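Local coordinates for N-acetylgalactosaminyltransferase 7 (Homo sapiens, PDB 6IWR), which belongs to the polypeptide GalNAc transferase family, pairing a GT-A-type glycosyltransferase domain with a ricin-type beta-trefoil lectin domain, at residues R293-P306 / F453-L467. Residues are numbered along the deposited sequence; the frame is centred on the assembly and turned at random.
Sequences RGAWDWSMLWKRVP and FMEEIAYDITSHYPL
R293 and W296 both carry CG between the backbone N and the carbonyl carbon (chi1 49° and 58°), and from one strand they reach different parts of 453-467. A further bend at chi3 brings the R293 guanidinium to D460, where NH2 forms a salt bridge with OD1 at 2.7 Å and a hydrogen bond to OD2 on its syn side, tilted out of the carboxylate plane. NH1 donates a hydrogen bond to I457 O, lying nearly in line with that carbonyl, at a longer 3.3 Å. These bonds, with NE held by R323 O, fix the rotation of the guanidinium, while the Y459 hydroxyl, itself bonded to T308 and E311, lies over one face.

The W296 indole shows how one methyl can cover a ring: I461 CD1 stands 3.5 Å from the centroid of its six-membered ring, a CH-pi contact over the face. F453 meets the same ring rim to rim, the two planes nearly parallel at 7°. W298 instead spends its polar edge, NE1 donating to Y465 O at 2.8 Å from above the carbonyl plane; M454 SD lies at the indole edge as a Met-aromatic contact, and L467 CD1 packs obliquely against W298 CE2 and CZ2.

Along strand 302-306, K303 lays CG over the Y465 ring, and V305 CG1 sits 4.0 Å from the centroid of the H464 ring, over its face. The hairpin of strands 292-296 and 302-306 is thus clasped by the end of helix 450-457 and the chain that follows it, with helix 355-365 supplying Y361 edge-to-face to W296 and helix 417-423 bordering W298 and L467.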
loop_
_atom_site.group_PDB
_atom_site.type_symbol
_atom_site.label_atom_id
_atom_site.label_comp_id
_atom_site.label_asym_id
_atom_site.label_seq_id
_atom_site.Cartn_x
_atom_site.Cartn_y
_atom_site.Cartn_z
ATOM N N ARG A 293 1.884 13.927 25.009
ATOM C CA ARG A 293 0.655 13.551 25.675
ATOM C C ARG A 293 -0.308 13.023 24.611
ATOM O O ARG A 293 -0.133 13.278 23.411
ATOM C CB ARG A 293 0.107 14.725 26.529
ATOM C CG ARG A 293 0.036 16.037 25.799
ATOM C CD ARG A 293 0.153 17.281 26.671
ATOM N NE ARG A 293 -0.617 17.213 27.899
ATOM C CZ ARG A 293 -1.738 17.884 28.152
ATOM N NH1 ARG A 293 -2.314 17.756 29.342
ATOM N NH2 ARG A 293 -2.283 18.676 27.243
ATOM N N GLY A 294 -1.270 12.207 25.046
ATOM C CA GLY A 294 -2.216 11.584 24.127
ATOM C C GLY A 294 -3.373 12.515 23.791
ATOM O O GLY A 294 -3.875 13.251 24.649
ATOM N N ALA A 295 -3.812 12.446 22.539
ATOM C CA ALA A 295 -4.788 13.375 21.997
ATOM C C ALA A 295 -5.583 12.650 20.910
ATOM O O ALA A 295 -5.527 11.422 20.789
ATOM C CB ALA A 295 -4.084 14.642 21.487
ATOM N N TRP A 296 -6.313 13.423 20.108
ATOM C CA TRP A 296 -7.169 12.893 19.060
ATOM C C TRP A 296 -7.536 14.046 18.142
ATOM O O TRP A 296 -7.464 15.207 18.537
ATOM C CB TRP A 296 -8.427 12.252 19.650
ATOM C CG TRP A 296 -9.190 13.228 20.466
ATOM C CD1 TRP A 296 -10.130 14.105 20.015
ATOM C CD2 TRP A 296 -9.061 13.463 21.875
ATOM N NE1 TRP A 296 -10.602 14.872 21.052
ATOM C CE2 TRP A 296 -9.966 14.501 22.208
ATOM C CE3 TRP A 296 -8.277 12.896 22.884
ATOM C CZ2 TRP A 296 -10.102 14.992 23.509
ATOM C CZ3 TRP A 296 -8.412 13.376 24.178
ATOM C CH2 TRP A 296 -9.325 14.416 24.479
ATOM N N ASP A 297 -7.912 13.716 16.909
ATOM C CA ASP A 297 -8.567 14.664 16.015
ATOM C C ASP A 297 -10.078 14.446 16.137
ATOM O O ASP A 297 -10.533 13.566 16.870
ATOM C CB ASP A 297 -8.026 14.522 14.581
ATOM C CG ASP A 297 -8.488 13.236 13.877
ATOM O OD1 ASP A 297 -9.498 12.628 14.299
ATOM O OD2 ASP A 297 -7.837 12.832 12.874
ATOM N N TRP A 298 -10.876 15.216 15.406
ATOM C CA TRP A 298 -12.318 15.212 15.628
ATOM C C TRP A 298 -13.055 14.100 14.883
ATOM O O TRP A 298 -14.288 14.008 14.982
ATOM C CB TRP A 298 -12.860 16.602 15.300
ATOM C CG TRP A 298 -12.121 17.538 16.177
ATOM C CD1 TRP A 298 -11.094 18.375 15.829
ATOM C CD2 TRP A 298 -12.259 17.646 17.595
ATOM N NE1 TRP A 298 -10.617 19.032 16.945
ATOM C CE2 TRP A 298 -11.316 18.596 18.039
ATOM C CE3 TRP A 298 -13.097 17.030 18.537
ATOM C CZ2 TRP A 298 -11.194 18.948 19.365
ATOM C CZ3 TRP A 298 -12.984 17.395 19.863
ATOM C CH2 TRP A 298 -12.033 18.334 20.268
ATOM N N SER A 299 -12.330 13.247 14.166
ATOM C CA SER A 299 -12.838 11.936 13.778
ATOM C C SER A 299 -12.541 10.887 14.837
ATOM O O SER A 299 -12.962 9.729 14.694
ATOM C CB SER A 299 -12.245 11.501 12.438
ATOM O OG SER A 299 -10.931 11.993 12.311
ATOM N N MET A 300 -11.839 11.293 15.895
ATOM C CA MET A 300 -11.482 10.447 17.026
ATOM C C MET A 300 -10.379 9.452 16.671
ATOM O O MET A 300 -10.327 8.354 17.219
ATOM C CB MET A 300 -12.694 9.717 17.604
ATOM C CG MET A 300 -12.423 9.239 19.020
ATOM S SD MET A 300 -13.755 8.370 19.872
ATOM C CE MET A 300 -14.461 9.646 20.886
ATOM N N LEU A 301 -9.491 9.827 15.759
ATOM C CA LEU A 301 -8.269 9.075 15.547
ATOM C C LEU A 301 -7.223 9.489 16.576
ATOM O O LEU A 301 -7.022 10.679 16.844
ATOM C CB LEU A 301 -7.732 9.296 14.138
ATOM C CG LEU A 301 -8.712 8.846 13.059
ATOM C CD1 LEU A 301 -8.045 9.010 11.712
ATOM C CD2 LEU A 301 -9.213 7.406 13.310
ATOM N N TRP A 302 -6.569 8.490 17.152
ATOM C CA TRP A 302 -5.505 8.705 18.112
ATOM C C TRP A 302 -4.390 9.572 17.532
ATOM O O TRP A 302 -3.961 9.361 16.399
ATOM C CB TRP A 302 -4.965 7.339 18.527
ATOM C CG TRP A 302 -3.681 7.396 19.221
ATOM C CD1 TRP A 302 -2.451 7.129 18.692
ATOM C CD2 TRP A 302 -3.471 7.754 20.586
ATOM N NE1 TRP A 302 -1.492 7.296 19.655
ATOM C CE2 TRP A 302 -2.093 7.684 20.825
ATOM C CE3 TRP A 302 -4.318 8.123 21.635
ATOM C CZ2 TRP A 302 -1.540 7.968 22.060
ATOM C CZ3 TRP A 302 -3.762 8.409 22.863
ATOM C CH2 TRP A 302 -2.386 8.328 23.064
ATOM N N LYS A 303 -3.908 10.532 18.323
ATOM C CA LYS A 303 -2.858 11.467 17.928
ATOM C C LYS A 303 -1.978 11.764 19.141
ATOM O O LYS A 303 -2.413 11.636 20.293
ATOM C CB LYS A 303 -3.430 12.797 17.394
ATOM C CG LYS A 303 -4.290 12.729 16.135
ATOM C CD LYS A 303 -3.491 12.455 14.873
ATOM C CE LYS A 303 -4.414 12.351 13.651
ATOM N NZ LYS A 303 -3.697 11.878 12.412
ATOM N N ARG A 304 -0.736 12.181 18.892
ATOM C CA ARG A 304 0.167 12.532 19.985
ATOM C C ARG A 304 0.678 13.957 19.810
ATOM O O ARG A 304 0.999 14.381 18.698
ATOM C CB ARG A 304 1.343 11.543 20.082
ATOM C CG ARG A 304 0.908 10.122 20.444
ATOM C CD ARG A 304 2.052 9.108 20.265
ATOM N NE ARG A 304 3.012 9.130 21.377
ATOM C CZ ARG A 304 4.264 9.580 21.297
ATOM N NH1 ARG A 304 4.734 10.048 20.139
ATOM N NH2 ARG A 304 5.049 9.557 22.373
ATOM N N VAL A 305 0.747 14.705 20.906
ATOM C CA VAL A 305 1.229 16.079 20.806
ATOM C C VAL A 305 2.302 16.292 21.864
ATOM O O VAL A 305 2.298 15.622 22.904
ATOM C CB VAL A 305 0.090 17.103 20.949
ATOM C CG1 VAL A 305 -1.018 16.842 19.923
ATOM C CG2 VAL A 305 -0.437 17.108 22.384
ATOM N N PRO A 306 3.237 17.202 21.645
ATOM C CA PRO A 306 4.337 17.361 22.605
ATOM C C PRO A 306 3.826 17.810 23.966
ATOM O O PRO A 306 2.788 18.467 24.082
ATOM C CB PRO A 306 5.215 18.433 21.954
ATOM C CG PRO A 306 4.264 19.197 21.078
ATOM C CD PRO A 306 3.301 18.179 20.550
ATOM N N PHE A 453 -13.470 19.851 30.402
ATOM C CA PHE A 453 -12.354 18.994 30.024
ATOM C C PHE A 453 -11.519 19.625 28.912
ATOM O O PHE A 453 -10.287 19.664 29.002
ATOM C CB PHE A 453 -12.896 17.632 29.610
ATOM C CG PHE A 453 -11.866 16.689 29.094
ATOM C CD1 PHE A 453 -10.909 16.147 29.946
ATOM C CD2 PHE A 453 -11.876 16.307 27.751
ATOM C CE1 PHE A 453 -9.980 15.236 29.464
ATOM C CE2 PHE A 453 -10.939 15.409 27.255
ATOM C CZ PHE A 453 -9.989 14.867 28.112
ATOM N N MET A 454 -12.173 20.146 27.867
ATOM C CA MET A 454 -11.436 20.685 26.730
ATOM C C MET A 454 -10.693 21.965 27.086
ATOM O O MET A 454 -9.692 22.310 26.445
ATOM C CB MET A 454 -12.381 20.945 25.562
ATOM C CG MET A 454 -12.655 19.750 24.642
ATOM S SD MET A 454 -11.146 19.082 23.904
ATOM C CE MET A 454 -11.139 17.617 24.916
ATOM N N GLU A 455 -11.159 22.682 28.094
ATOM C CA GLU A 455 -10.606 23.993 28.374
ATOM C C GLU A 455 -9.590 23.984 29.510
ATOM O O GLU A 455 -8.715 24.858 29.548
ATOM C CB GLU A 455 -11.756 24.971 28.656
ATOM C CG GLU A 455 -12.550 25.267 27.367
ATOM C CD GLU A 455 -13.699 26.250 27.563
ATOM O OE1 GLU A 455 -14.006 26.601 28.715
ATOM O OE2 GLU A 455 -14.297 26.679 26.560
ATOM N N GLU A 456 -9.662 22.992 30.398
ATOM C CA GLU A 456 -8.793 22.880 31.561
ATOM C C GLU A 456 -7.710 21.819 31.391
ATOM O O GLU A 456 -6.535 22.083 31.672
ATOM C CB GLU A 456 -9.642 22.573 32.803
ATOM C CG GLU A 456 -8.847 22.393 34.084
ATOM C CD GLU A 456 -7.981 23.589 34.394
ATOM O OE1 GLU A 456 -6.854 23.389 34.911
ATOM O OE2 GLU A 456 -8.428 24.716 34.105
ATOM N N ILE A 457 -8.056 20.611 30.953
ATOM C CA ILE A 457 -7.040 19.578 30.896
ATOM C C ILE A 457 -6.588 19.224 29.464
ATOM O O ILE A 457 -5.439 18.788 29.294
ATOM C CB ILE A 457 -7.459 18.319 31.698
ATOM C CG1 ILE A 457 -8.142 17.303 30.825
ATOM C CG2 ILE A 457 -8.299 18.658 32.960
ATOM C CD1 ILE A 457 -7.203 16.174 30.484
ATOM N N ALA A 458 -7.394 19.485 28.427
ATOM C CA ALA A 458 -7.031 19.162 27.040
ATOM C C ALA A 458 -6.885 20.417 26.169
ATOM O O ALA A 458 -7.026 20.375 24.944
ATOM C CB ALA A 458 -8.037 18.202 26.414
ATOM N N TYR A 459 -6.521 21.525 26.819
ATOM C CA TYR A 459 -6.377 22.876 26.284
ATOM C C TYR A 459 -5.432 22.993 25.083
ATOM O O TYR A 459 -5.388 24.062 24.474
ATOM C CB TYR A 459 -5.880 23.778 27.422
ATOM C CG TYR A 459 -4.611 23.201 28.011
ATOM C CD1 TYR A 459 -3.394 23.381 27.372
ATOM C CD2 TYR A 459 -4.633 22.422 29.167
ATOM C CE1 TYR A 459 -2.241 22.847 27.874
ATOM C CE2 TYR A 459 -3.475 21.881 29.675
ATOM C CZ TYR A 459 -2.276 22.092 29.016
ATOM O OH TYR A 459 -1.093 21.553 29.494
ATOM N N ASP A 460 -4.673 21.953 24.724
ATOM C CA ASP A 460 -3.744 22.082 23.597
ATOM C C ASP A 460 -4.206 21.397 22.319
ATOM O O ASP A 460 -3.579 21.608 21.272
ATOM C CB ASP A 460 -2.344 21.543 23.938
ATOM C CG ASP A 460 -2.383 20.222 24.667
ATOM O OD1 ASP A 460 -3.481 19.847 25.118
ATOM O OD2 ASP A 460 -1.322 19.567 24.814
ATOM N N ILE A 461 -5.286 20.617 22.351
ATOM C CA ILE A 461 -5.614 19.804 21.185
ATOM C C ILE A 461 -6.019 20.674 19.997
ATOM O O ILE A 461 -5.538 20.475 18.873
ATOM C CB ILE A 461 -6.708 18.786 21.526
ATOM C CG1 ILE A 461 -6.107 17.705 22.414
ATOM C CG2 ILE A 461 -7.348 18.260 20.231
ATOM C CD1 ILE A 461 -7.122 16.768 23.006
ATOM N N THR A 462 -6.931 21.629 20.206
ATOM C CA THR A 462 -7.401 22.389 19.048
ATOM C C THR A 462 -6.289 23.208 18.428
ATOM O O THR A 462 -6.419 23.658 17.285
ATOM C CB THR A 462 -8.545 23.311 19.405
ATOM O OG1 THR A 462 -8.072 24.301 20.331
ATOM C CG2 THR A 462 -9.683 22.510 20.012
ATOM N N SER A 463 -5.189 23.389 19.147
ATOM C CA SER A 463 -4.039 24.054 18.563
ATOM C C SER A 463 -3.256 23.135 17.627
ATOM O O SER A 463 -2.459 23.621 16.827
ATOM C CB SER A 463 -3.167 24.612 19.684
ATOM O OG SER A 463 -1.877 24.063 19.662
ATOM N N HIS A 464 -3.499 21.830 17.661
ATOM C CA HIS A 464 -2.877 20.915 16.711
ATOM C C HIS A 464 -3.866 20.286 15.743
ATOM O O HIS A 464 -3.484 19.945 14.619
ATOM C CB HIS A 464 -2.139 19.778 17.438
ATOM C CG HIS A 464 -0.943 20.227 18.215
ATOM N ND1 HIS A 464 0.315 20.303 17.663
ATOM C CD2 HIS A 464 -0.810 20.613 19.505
ATOM C CE1 HIS A 464 1.172 20.722 18.577
ATOM N NE2 HIS A 464 0.513 20.919 19.702
ATOM N N TYR A 465 -5.112 20.091 16.174
ATOM C CA TYR A 465 -6.195 19.577 15.337
ATOM C C TYR A 465 -7.366 20.534 15.531
ATOM O O TYR A 465 -8.184 20.368 16.450
ATOM C CB TYR A 465 -6.509 18.123 15.693
ATOM C CG TYR A 465 -5.270 17.275 15.546
ATOM C CD1 TYR A 465 -4.899 16.795 14.313
ATOM C CD2 TYR A 465 -4.438 17.028 16.621
ATOM C CE1 TYR A 465 -3.751 16.060 14.143
ATOM C CE2 TYR A 465 -3.276 16.273 16.474
ATOM C CZ TYR A 465 -2.934 15.792 15.222
ATOM O OH TYR A 465 -1.775 15.042 15.026
ATOM N N PRO A 466 -7.442 21.582 14.698
ATOM C CA PRO A 466 -8.485 22.613 14.864
ATOM C C PRO A 466 -9.889 22.042 14.735
ATOM O O PRO A 466 -10.116 21.022 14.084
ATOM C CB PRO A 466 -8.197 23.599 13.729
ATOM C CG PRO A 466 -6.768 23.334 13.318
ATOM C CD PRO A 466 -6.462 21.908 13.647
ATOM N N LEU A 467 -10.839 22.718 15.361
ATOM C CA LEU A 467 -12.237 22.340 15.213
ATOM C C LEU A 467 -12.635 22.422 13.741
ATOM O O LEU A 467 -12.305 23.410 13.076
ATOM C CB LEU A 467 -13.122 23.260 16.040
ATOM C CG LEU A 467 -13.421 22.873 17.495
ATOM C CD1 LEU A 467 -12.460 21.770 17.968
ATOM C CD2 LEU A 467 -13.423 24.090 18.437
#